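Local structure of putative NADH Oxidase (Clostridium acetobutylicum, 3E10) at residues 70-81 with 134-145; 21-32 with 42-50. The protein binds flavin mononucleotide and, as a member of the nitroreductase family, probably acts as a flavin-dependent oxidoreductase. One frame throughout, in Å; residues are numbered along the deposited sequence. Where two conformers were deposited one is given.

Contact 1 of 2, residues 70-81 with 134-145; sequences APLAIVLLADEE and SNIKPFCVISVG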
loop_
_atom_site.group_PDB
_atom_site.type_symbol
_atom_site.label_atom_id
_atom_site.label_comp_id
_atom_site.label_asym_id
_atom_site.label_seq_id
_atom_site.Cartn_x
_atom_site.Cartn_y
_atom_site.Cartn_z
ATOM N N ALA B 70 -10.269 20.769 1.729
ATOM C CA ALA B 70 -10.878 19.453 1.655
ATOM C C ALA B 70 -12.212 19.412 2.384
ATOM O O ALA B 70 -12.292 19.857 3.530
ATOM C CB ALA B 70 -9.934 18.393 2.280
ATOM N N PRO B 71 -13.264 18.896 1.737
ATOM C CA PRO B 71 -14.501 18.651 2.456
ATOM C C PRO B 71 -14.557 17.359 3.265
ATOM O O PRO B 71 -15.541 17.126 3.981
ATOM C CB PRO B 71 -15.520 18.523 1.323
ATOM C CG PRO B 71 -14.716 17.878 0.210
ATOM C CD PRO B 71 -13.423 18.613 0.297
ATOM N N LEU B 72 -13.521 16.527 3.128
ATOM C CA LEU B 72 -13.462 15.264 3.833
ATOM C C LEU B 72 -12.015 14.993 4.204
ATOM O O LEU B 72 -11.112 15.214 3.394
ATOM C CB LEU B 72 -13.931 14.113 2.929
ATOM C CG LEU B 72 -13.895 12.682 3.474
ATOM C CD1 LEU B 72 -14.819 12.516 4.660
ATOM C CD2 LEU B 72 -14.273 11.700 2.366
ATOM N N ALA B 73 -11.818 14.530 5.424
ATOM C CA ALA B 73 -10.514 13.979 5.830
ATOM C C ALA B 73 -10.724 12.637 6.499
ATOM O O ALA B 73 -11.704 12.455 7.244
ATOM C CB ALA B 73 -9.790 14.932 6.810
ATOM N N ILE B 74 -9.813 11.698 6.239
ATOM C CA ILE B 74 -9.853 10.390 6.907
ATOM C C ILE B 74 -8.504 10.204 7.599
ATOM O O ILE B 74 -7.459 10.179 6.935
ATOM C CB ILE B 74 -10.134 9.221 5.924
ATOM C CG1 ILE B 74 -11.398 9.510 5.096
ATOM C CG2 ILE B 74 -10.251 7.880 6.720
ATOM C CD1 ILE B 74 -11.665 8.485 3.936
ATOM N N VAL B 75 -8.538 10.120 8.931
ATOM C CA VAL B 75 -7.335 9.834 9.708
ATOM C C VAL B 75 -7.211 8.314 9.866
ATOM O O VAL B 75 -8.122 7.677 10.363
ATOM C CB VAL B 75 -7.353 10.531 11.079
ATOM C CG1 VAL B 75 -6.007 10.341 11.844
ATOM C CG2 VAL B 75 -7.674 12.027 10.950
ATOM N N LEU B 76 -6.070 7.763 9.446
ATOM C CA LEU B 76 -5.784 6.335 9.547
ATOM C C LEU B 76 -4.929 6.135 10.792
ATOM O O LEU B 76 -3.916 6.795 10.966
ATOM C CB LEU B 76 -5.020 5.841 8.310
ATOM C CG LEU B 76 -5.887 5.411 7.124
ATOM C CD1 LEU B 76 -6.649 6.568 6.541
ATOM C CD2 LEU B 76 -5.022 4.730 6.053
ATOM N N LEU B 77 -5.353 5.168 11.610
ATOM C CA LEU B 77 -4.731 4.840 12.864
ATOM C C LEU B 77 -4.593 3.334 12.968
ATOM O O LEU B 77 -5.361 2.621 12.343
ATOM C CB LEU B 77 -5.619 5.330 14.023
ATOM C CG LEU B 77 -6.255 6.740 13.991
ATOM C CD1 LEU B 77 -7.445 6.771 14.993
ATOM C CD2 LEU B 77 -5.260 7.708 14.438
ATOM N N ALA B 78 -3.662 2.871 13.799
ATOM C CA ALA B 78 -3.536 1.453 14.081
ATOM C C ALA B 78 -3.605 1.219 15.573
ATOM O O ALA B 78 -3.073 2.000 16.346
ATOM C CB ALA B 78 -2.204 0.908 13.554
ATOM N N ASP B 79 -4.235 0.131 15.974
ATOM C CA ASP B 79 -4.373 -0.218 17.387
ATOM C C ASP B 79 -3.365 -1.309 17.757
ATOM O O ASP B 79 -3.401 -2.414 17.207
ATOM C CB ASP B 79 -5.778 -0.737 17.622
ATOM C CG ASP B 79 -6.067 -1.052 19.074
ATOM O OD1 ASP B 79 -5.159 -0.931 19.927
ATOM O OD2 ASP B 79 -7.219 -1.444 19.358
ATOM N N GLU B 80 -2.420 -0.956 18.622
ATOM C CA GLU B 80 -1.445 -1.920 19.107
ATOM C C GLU B 80 -2.107 -3.216 19.598
ATOM O O GLU B 80 -1.527 -4.305 19.469
ATOM C CB GLU B 80 -0.634 -1.325 20.256
ATOM C CG GLU B 80 0.385 -0.292 19.882
ATOM C CD GLU B 80 1.118 0.279 21.140
ATOM O OE1 GLU B 80 0.558 0.248 22.250
ATOM O OE2 GLU B 80 2.219 0.820 20.991
ATOM N N GLU B 81 -3.268 -3.093 20.233
ATOM C CA GLU B 81 -3.921 -4.227 20.827
ATOM C C GLU B 81 -4.497 -5.189 19.798
ATOM O O GLU B 81 -4.867 -6.299 20.167
ATOM C CB GLU B 81 -4.983 -3.777 21.829
ATOM C CG GLU B 81 -4.365 -3.003 23.000
ATOM C CD GLU B 81 -5.381 -2.518 24.012
ATOM O OE1 GLU B 81 -6.596 -2.711 23.784
ATOM O OE2 GLU B 81 -4.958 -1.909 25.027
ATOM N N SER B 134 -2.831 5.633 24.380
ATOM C CA SER B 134 -1.463 5.258 24.062
ATOM C C SER B 134 -1.375 4.185 22.955
ATOM O O SER B 134 -0.471 4.200 22.109
ATOM C CB SER B 134 -0.806 4.726 25.333
ATOM O OG SER B 134 0.414 4.109 25.052
ATOM N N ASN B 135 -2.338 3.268 22.964
ATOM C CA ASN B 135 -2.311 2.141 22.029
ATOM C C ASN B 135 -2.784 2.494 20.635
ATOM O O ASN B 135 -2.656 1.666 19.732
ATOM C CB ASN B 135 -3.123 0.963 22.569
ATOM C CG ASN B 135 -4.544 1.328 22.968
ATOM O OD1 ASN B 135 -4.742 2.134 23.887
ATOM N ND2 ASN B 135 -5.542 0.773 22.267
ATOM N N ILE B 136 -3.347 3.698 20.454
ATOM C CA ILE B 136 -3.890 4.080 19.153
ATOM C C ILE B 136 -2.871 4.977 18.464
ATOM O O ILE B 136 -2.601 6.096 18.907
ATOM C CB ILE B 136 -5.240 4.748 19.296
ATOM C CG1 ILE B 136 -6.256 3.818 20.029
ATOM C CG2 ILE B 136 -5.788 5.148 17.942
ATOM C CD1 ILE B 136 -6.490 2.459 19.416
ATOM N N LYS B 137 -2.247 4.436 17.424
ATOM C CA LYS B 137 -1.110 5.062 16.779
ATOM C C LYS B 137 -1.502 5.735 15.487
ATOM O O LYS B 137 -2.021 5.070 14.572
ATOM C CB LYS B 137 -0.081 3.987 16.439
ATOM C CG LYS B 137 0.365 3.242 17.711
ATOM C CD LYS B 137 1.487 2.240 17.430
ATOM C CE LYS B 137 2.811 2.899 17.042
ATOM N NZ LYS B 137 3.459 3.632 18.184
ATOM N N PRO B 138 -1.259 7.047 15.397
ATOM C CA PRO B 138 -1.515 7.718 14.125
ATOM C C PRO B 138 -0.644 7.199 12.995
ATOM O O PRO B 138 0.538 6.944 13.187
ATOM C CB PRO B 138 -1.168 9.167 14.411
ATOM C CG PRO B 138 -1.196 9.307 15.901
ATOM C CD PRO B 138 -0.835 8.000 16.444
ATOM N N PHE B 139 -1.253 7.020 11.829
ATOM C CA PHE B 139 -0.533 6.567 10.647
ATOM C C PHE B 139 -0.402 7.654 9.569
ATOM O O PHE B 139 0.699 8.032 9.171
ATOM C CB PHE B 139 -1.145 5.298 10.052
ATOM C CG PHE B 139 -0.424 4.852 8.805
ATOM C CD1 PHE B 139 0.846 4.324 8.880
ATOM C CD2 PHE B 139 -0.966 5.055 7.542
ATOM C CE1 PHE B 139 1.524 3.936 7.742
ATOM C CE2 PHE B 139 -0.264 4.684 6.388
ATOM C CZ PHE B 139 0.960 4.131 6.483
ATOM N N CYS B 140 -1.535 8.171 9.102
ATOM C CA CYS B 140 -1.537 9.210 8.090
ATOM C C CYS B 140 -2.900 9.879 8.092
ATOM O O CYS B 140 -3.832 9.415 8.767
ATOM C CB CYS B 140 -1.206 8.661 6.692
ATOM S SG CYS B 140 -2.554 7.794 5.847
ATOM N N VAL B 141 -3.009 10.953 7.334
ATOM C CA VAL B 141 -4.309 11.560 7.027
ATOM C C VAL B 141 -4.456 11.550 5.520
ATOM O O VAL B 141 -3.494 11.800 4.806
ATOM C CB VAL B 141 -4.414 12.992 7.556
ATOM C CG1 VAL B 141 -5.765 13.613 7.180
ATOM C CG2 VAL B 141 -4.150 13.072 9.071
ATOM N N ILE B 142 -5.673 11.243 5.035
ATOM C CA ILE B 142 -5.993 11.361 3.607
ATOM C C ILE B 142 -7.035 12.475 3.441
ATOM O O ILE B 142 -8.103 12.415 4.046
ATOM C CB ILE B 142 -6.467 10.030 3.025
ATOM C CG1 ILE B 142 -5.346 8.964 3.126
ATOM C CG2 ILE B 142 -6.869 10.196 1.534
ATOM C CD1 ILE B 142 -5.740 7.603 2.782
ATOM N N SER B 143 -6.674 13.511 2.696
ATOM C CA SER B 143 -7.639 14.558 2.379
ATOM C C SER B 143 -8.309 14.145 1.072
ATOM O O SER B 143 -7.655 13.581 0.190
ATOM C CB SER B 143 -7.002 15.936 2.271
ATOM O OG SER B 143 -6.001 15.940 1.328
ATOM N N VAL B 144 -9.612 14.387 0.967
ATOM C CA VAL B 144 -10.421 13.889 -0.135
ATOM C C VAL B 144 -11.422 14.990 -0.533
ATOM O O VAL B 144 -11.972 15.689 0.312
ATOM C CB VAL B 144 -11.224 12.635 0.278
ATOM C CG1 VAL B 144 -12.003 12.075 -0.907
ATOM C CG2 VAL B 144 -10.324 11.537 0.845
ATOM N N GLY B 145 -11.677 15.109 -1.828
ATOM C CA GLY B 145 -12.712 16.001 -2.344
ATOM C C GLY B 145 -12.815 15.903 -3.853
ATOM O O GLY B 145 -12.075 15.177 -4.483
HETATM O O HOH W 1 2.072 3.827 20.826
HETATM O O HOH W 2 4.075 0.935 19.321
#

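Contact 2 of 2, residues 21-32 with 42-50; sequences KEKIEKLLRAAM and PWEFIVLED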
loop_
_atom_site.group_PDB
_atom_site.type_symbol
_atom_site.label_atom_id
_atom_site.label_comp_id
_atom_site.label_asym_id
_atom_site.label_seq_id
_atom_site.Cartn_x
_atom_site.Cartn_y
_atom_site.Cartn_z
ATOM N N LYS B 21 -22.266 10.630 1.141
ATOM C CA LYS B 21 -22.179 9.613 2.183
ATOM C C LYS B 21 -21.857 8.246 1.600
ATOM O O LYS B 21 -21.066 7.518 2.176
ATOM C CB LYS B 21 -23.468 9.531 3.027
ATOM C CG LYS B 21 -23.767 10.801 3.774
ATOM C CD LYS B 21 -22.764 11.148 4.860
ATOM C CE LYS B 21 -23.383 12.230 5.766
ATOM N NZ LYS B 21 -22.358 13.056 6.403
ATOM N N GLU B 22 -22.461 7.895 0.464
ATOM C CA GLU B 22 -22.221 6.586 -0.122
ATOM C C GLU B 22 -20.768 6.401 -0.569
ATOM O O GLU B 22 -20.226 5.311 -0.484
ATOM C CB GLU B 22 -23.172 6.290 -1.273
ATOM C CG GLU B 22 -23.042 7.136 -2.461
ATOM N N LYS B 23 -20.149 7.479 -1.030
ATOM C CA LYS B 23 -18.756 7.430 -1.449
ATOM C C LYS B 23 -17.830 7.328 -0.243
ATOM O O LYS B 23 -16.847 6.594 -0.282
ATOM C CB LYS B 23 -18.403 8.657 -2.299
ATOM C CG LYS B 23 -19.038 8.595 -3.690
ATOM C CD LYS B 23 -18.513 9.638 -4.663
ATOM C CE LYS B 23 -19.198 9.527 -6.025
ATOM N NZ LYS B 23 -18.598 10.441 -7.045
ATOM N N ILE B 24 -18.177 8.036 0.833
ATOM C CA ILE B 24 -17.393 7.918 2.063
ATOM C C ILE B 24 -17.358 6.453 2.493
ATOM O O ILE B 24 -16.300 5.927 2.823
ATOM C CB ILE B 24 -17.919 8.796 3.208
ATOM C CG1 ILE B 24 -17.936 10.263 2.771
ATOM C CG2 ILE B 24 -17.051 8.614 4.463
ATOM C CD1 ILE B 24 -18.474 11.242 3.815
ATOM N N GLU B 25 -18.521 5.811 2.512
ATOM C CA GLU B 25 -18.580 4.414 2.926
ATOM C C GLU B 25 -17.727 3.514 2.030
ATOM O O GLU B 25 -17.038 2.604 2.506
ATOM C CB GLU B 25 -20.024 3.903 2.951
ATOM C CG GLU B 25 -20.117 2.479 3.503
ATOM C CD GLU B 25 -21.516 1.995 3.729
ATOM O OE1 GLU B 25 -22.279 2.669 4.451
ATOM O OE2 GLU B 25 -21.826 0.928 3.182
ATOM N N LYS B 26 -17.807 3.728 0.726
ATOM C CA LYS B 26 -17.009 2.960 -0.215
ATOM C C LYS B 26 -15.504 3.123 0.020
ATOM O O LYS B 26 -14.751 2.167 -0.123
ATOM C CB LYS B 26 -17.383 3.333 -1.651
ATOM C CG LYS B 26 -18.782 2.843 -2.016
ATOM C CD LYS B 26 -19.386 3.569 -3.176
ATOM C CE LYS B 26 -20.665 2.876 -3.592
ATOM N NZ LYS B 26 -20.363 1.531 -4.179
ATOM N N LEU B 27 -15.064 4.339 0.347
ATOM C CA LEU B 27 -13.634 4.530 0.655
ATOM C C LEU B 27 -13.195 3.677 1.849
ATOM O O LEU B 27 -12.107 3.089 1.848
ATOM C CB LEU B 27 -13.347 5.999 0.932
ATOM C CG LEU B 27 -13.520 6.978 -0.240
ATOM C CD1 LEU B 27 -13.400 8.441 0.248
ATOM C CD2 LEU B 27 -12.596 6.673 -1.396
ATOM N N LEU B 28 -14.037 3.632 2.877
ATOM C CA LEU B 28 -13.732 2.901 4.087
ATOM C C LEU B 28 -13.810 1.399 3.861
ATOM O O LEU B 28 -12.998 0.653 4.401
ATOM C CB LEU B 28 -14.669 3.339 5.216
ATOM C CG LEU B 28 -14.397 4.775 5.670
ATOM C CD1 LEU B 28 -15.623 5.299 6.475
ATOM C CD2 LEU B 28 -13.103 4.887 6.423
ATOM N N ARG B 29 -14.781 0.963 3.052
ATOM C CA ARG B 29 -14.835 -0.418 2.650
ATOM C C ARG B 29 -13.562 -0.822 1.903
ATOM O O ARG B 29 -13.017 -1.908 2.132
ATOM C CB ARG B 29 -16.090 -0.685 1.789
ATOM C CG ARG B 29 -17.364 -0.735 2.614
ATOM C CD ARG B 29 -18.585 -1.025 1.722
ATOM N NE ARG B 29 -19.829 -1.031 2.509
ATOM C CZ ARG B 29 -20.253 -2.044 3.257
ATOM N NH1 ARG B 29 -19.565 -3.201 3.324
ATOM N NH2 ARG B 29 -21.382 -1.921 3.933
ATOM N N ALA B 30 -13.098 0.032 1.000
ATOM C CA ALA B 30 -11.887 -0.281 0.221
ATOM C C ALA B 30 -10.685 -0.435 1.155
ATOM O O ALA B 30 -9.907 -1.392 1.020
ATOM C CB ALA B 30 -11.607 0.781 -0.848
ATOM N N ALA B 31 -10.543 0.473 2.116
ATOM C CA ALA B 31 -9.461 0.401 3.094
ATOM C C ALA B 31 -9.439 -0.947 3.808
ATOM O O ALA B 31 -8.393 -1.591 3.963
ATOM C CB ALA B 31 -9.623 1.516 4.122
HETATM N N MSE B 32 -10.623 -1.393 4.218
HETATM C CA MSE B 32 -10.737 -2.587 5.056
HETATM C C MSE B 32 -10.604 -3.899 4.288
HETATM O O MSE B 32 -10.559 -4.958 4.909
HETATM C CB MSE B 32 -11.977 -2.566 5.930
HETATM C CG MSE B 32 -11.918 -1.394 6.879
HETATM SE SE MSE B 32 -13.230 -1.440 8.308
HETATM C CE MSE B 32 -14.108 0.277 7.990
ATOM N N PRO B 42 -5.356 -4.092 11.546
ATOM C CA PRO B 42 -5.129 -3.311 12.783
ATOM C C PRO B 42 -5.731 -1.893 12.745
ATOM O O PRO B 42 -5.560 -1.124 13.688
ATOM C CB PRO B 42 -3.623 -3.262 12.858
ATOM C CG PRO B 42 -3.202 -3.164 11.413
ATOM C CD PRO B 42 -4.189 -4.032 10.648
ATOM N N TRP B 43 -6.516 -1.612 11.717
ATOM C CA TRP B 43 -6.896 -0.228 11.390
ATOM C C TRP B 43 -8.119 0.312 12.125
ATOM O O TRP B 43 -9.103 -0.408 12.398
ATOM C CB TRP B 43 -7.175 -0.101 9.898
ATOM C CG TRP B 43 -7.794 -1.343 9.265
ATOM C CD1 TRP B 43 -9.045 -1.850 9.462
ATOM C CD2 TRP B 43 -7.150 -2.209 8.343
ATOM N NE1 TRP B 43 -9.212 -2.986 8.709
ATOM C CE2 TRP B 43 -8.065 -3.215 7.997
ATOM C CE3 TRP B 43 -5.880 -2.211 7.771
ATOM C CZ2 TRP B 43 -7.724 -4.268 7.122
ATOM C CZ3 TRP B 43 -5.540 -3.242 6.865
ATOM C CH2 TRP B 43 -6.473 -4.250 6.568
ATOM N N GLU B 44 -8.054 1.606 12.382
ATOM C CA GLU B 44 -9.169 2.434 12.881
ATOM C C GLU B 44 -9.139 3.717 12.076
ATOM O O GLU B 44 -8.079 4.133 11.665
ATOM C CB GLU B 44 -8.926 2.781 14.369
ATOM C CG GLU B 44 -8.934 1.578 15.319
ATOM C CD GLU B 44 -10.308 1.013 15.606
ATOM O OE1 GLU B 44 -11.339 1.612 15.164
ATOM O OE2 GLU B 44 -10.378 -0.064 16.279
ATOM N N PHE B 45 -10.295 4.329 11.864
ATOM C CA PHE B 45 -10.431 5.491 11.001
ATOM C C PHE B 45 -11.234 6.577 11.711
ATOM O O PHE B 45 -12.333 6.302 12.205
ATOM C CB PHE B 45 -11.157 5.121 9.686
ATOM C CG PHE B 45 -10.567 3.936 8.981
ATOM C CD1 PHE B 45 -11.002 2.665 9.259
ATOM C CD2 PHE B 45 -9.525 4.084 8.084
ATOM C CE1 PHE B 45 -10.452 1.546 8.635
ATOM C CE2 PHE B 45 -8.970 2.981 7.466
ATOM C CZ PHE B 45 -9.437 1.718 7.742
ATOM N N ILE B 46 -10.755 7.816 11.668
ATOM C CA ILE B 46 -11.567 8.964 12.088
ATOM C C ILE B 46 -11.956 9.719 10.803
ATOM O O ILE B 46 -11.107 10.111 10.008
ATOM C CB ILE B 46 -10.837 9.922 13.031
ATOM C CG1 ILE B 46 -10.248 9.200 14.233
ATOM C CG2 ILE B 46 -11.811 11.043 13.512
ATOM C CD1 ILE B 46 -9.317 10.079 15.115
ATOM N N VAL B 47 -13.257 9.888 10.614
ATOM C CA VAL B 47 -13.776 10.509 9.423
ATOM C C VAL B 47 -14.255 11.891 9.832
ATOM O O VAL B 47 -15.082 12.001 10.766
ATOM C CB VAL B 47 -14.944 9.699 8.856
ATOM C CG1 VAL B 47 -15.569 10.426 7.669
ATOM C CG2 VAL B 47 -14.467 8.259 8.496
ATOM N N LEU B 48 -13.721 12.928 9.182
ATOM C CA LEU B 48 -14.108 14.320 9.457
ATOM C C LEU B 48 -14.755 14.970 8.243
ATOM O O LEU B 48 -14.243 14.897 7.120
ATOM C CB LEU B 48 -12.910 15.157 9.843
ATOM C CG LEU B 48 -12.113 14.800 11.100
ATOM C CD1 LEU B 48 -11.084 13.655 10.820
ATOM C CD2 LEU B 48 -11.439 16.049 11.641
ATOM N N GLU B 49 -15.893 15.618 8.500
ATOM C CA GLU B 49 -16.534 16.522 7.556
ATOM C C GLU B 49 -16.727 17.929 8.134
ATOM O O GLU B 49 -17.178 18.828 7.422
ATOM C CB GLU B 49 -17.885 15.957 7.108
ATOM C CG GLU B 49 -17.772 14.693 6.278
ATOM C CD GLU B 49 -19.104 14.323 5.622
ATOM O OE1 GLU B 49 -19.450 14.934 4.565
ATOM O OE2 GLU B 49 -19.814 13.440 6.185
ATOM N N ASP B 50 -16.395 18.127 9.409
ATOM C CA ASP B 50 -16.528 19.454 10.012
ATOM C C ASP B 50 -15.410 20.341 9.507
ATOM O O ASP B 50 -14.243 20.089 9.768
ATOM C CB ASP B 50 -16.467 19.382 11.521
ATOM C CG ASP B 50 -16.615 20.745 12.160
ATOM O OD1 ASP B 50 -17.760 21.231 12.213
ATOM O OD2 ASP B 50 -15.600 21.342 12.563
#

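Contact 1 of 2, residues 70-81 with 134-145
Strands 72-79 and 136-145 pair antiparallel from Leu72 opposite Val144 to Asp79 opposite Ile136, and a classic beta bulge at Phe139 and Cys140, both facing Leu76, shifts the register by one. At the bulge Leu76 O takes a bond from Phe139 N at 2.8 Å and a weak one from Cys140 N, while Leu76 N donates to Cys140 O. Leu72, Ile74, Leu76 and Ala78 share one face of the sheet with Val144, Ile142, Cys140 and Lys137. There the two branches of Leu76 divide their work: CD1 touches Ile142 CD1 (4.0 Å) where the two side chains cross, and CD2 lies against Cys140 SG (3.9 Å). Helix 89-106 covers this face through Met93, which touches Leu76 and Phe139. These are the two inner strands of the four that this chain gives to the sheet of a nitroreductase-type flavoprotein, and the Phe139 side chain is about 6 Å from a bound FMN, nearest atoms. On the other face Leu77 CD1 meets Ile136 CG2 at 3.8 Å, next to Tyr168 of the second subunit. At the end of the pairing Asp79 CG stands anti to the backbone N (chi1 -176°), and OD1 closes an Asx turn with Glu81 N. Asn135 ND2 reaches the same oxygen at 2.9 Å along an almost straight bond (170°). The two donors approach from opposite faces of the carboxylate, which restrains its rotation; OD2 forms a salt bridge with Lys82. Beyond, Glu80 CG packs on Lys137 CD (3.7 Å). A water that also donates to Ser134 O bridges Glu80 OE2 and Lys137 NZ.

Contact 2 of 2, residues 21-32 with 42-50
Lys21 and Glu49 close one end of the contact with a salt bridge, in which Lys21 NZ donates to Glu49 OE2 over 2.6 Å. The ammonium meets the syn side of the carboxylate, 22° out of its plane, and a bend at chi2 of Lys21 (-66°) helps bring the amine across. Ile24 CD1 lies 3.5 Å from the same OE2, giving the ion pair an apolar flank. From there the interface is hydrophobic. Val47 receives Ile24 CG2 and, tip to tip, Leu28 CD1; Leu28 CD2 makes an off-centre CH-pi contact with Phe45, whose CZ touches Ala31 CB (3.6 Å). Selenomethionine Met32 packs against both aromatic residues from the helix side: its CG is 3.6 Å from Trp43 NE1, and its selenium makes oblique Met-aromatic contacts with both rings. Helix 21-32 thus lies nearly antiparallel to strand 43-48, outermost within this chain, their axes 10.3 Å apart at closest approach, covering one side of the nitroreductase-fold sheet beside the FMN pocket. Several other polar groups are satisfied outside this pairing. Arg29 grips Glu25 OE2 side-on through NE and NH2. In the second subunit, Arg162 NH1 donates to Trp43 O, Glu166 OE2 accepts from Glu49 N, and His164 hydrogen-bonds Glu44 OE1. Glu44 OE2 forms a salt bridge with Lys82; Asp50, the N-cap of helix 51-57, takes Asn53 N on OD2. With one ion pair at the partly exposed end and apolar or aromatic contacts through the buried part, helix and strand are probably held together mainly by side-chain packing.

Overall arrangement
Contact 2 closes along the chain before contact 1 opens, and their centres lie about 10 Å apart. Both use the same sheet, in which this chain's antiparallel strands run in the order 43-48, 72-79, 136-145, 110-115. Strand 72-79 is the common neighbour: it pairs with 136-145 in contact 1 and with strand 43-48 of contact 2, through probable hydrogen bonds such as Val75 N to Ile46 O (2.8 Å). Leu72 also packs on Val47, bringing the two apolar regions together. Helix 21-32 covers strand 43-48, while contact 1 joins the two inner strands of the chain's own sheet. Strand 43-48 pairs in parallel with a strand of the second subunit, so the sheet continues through the dimer, and both contacts lie near FMN.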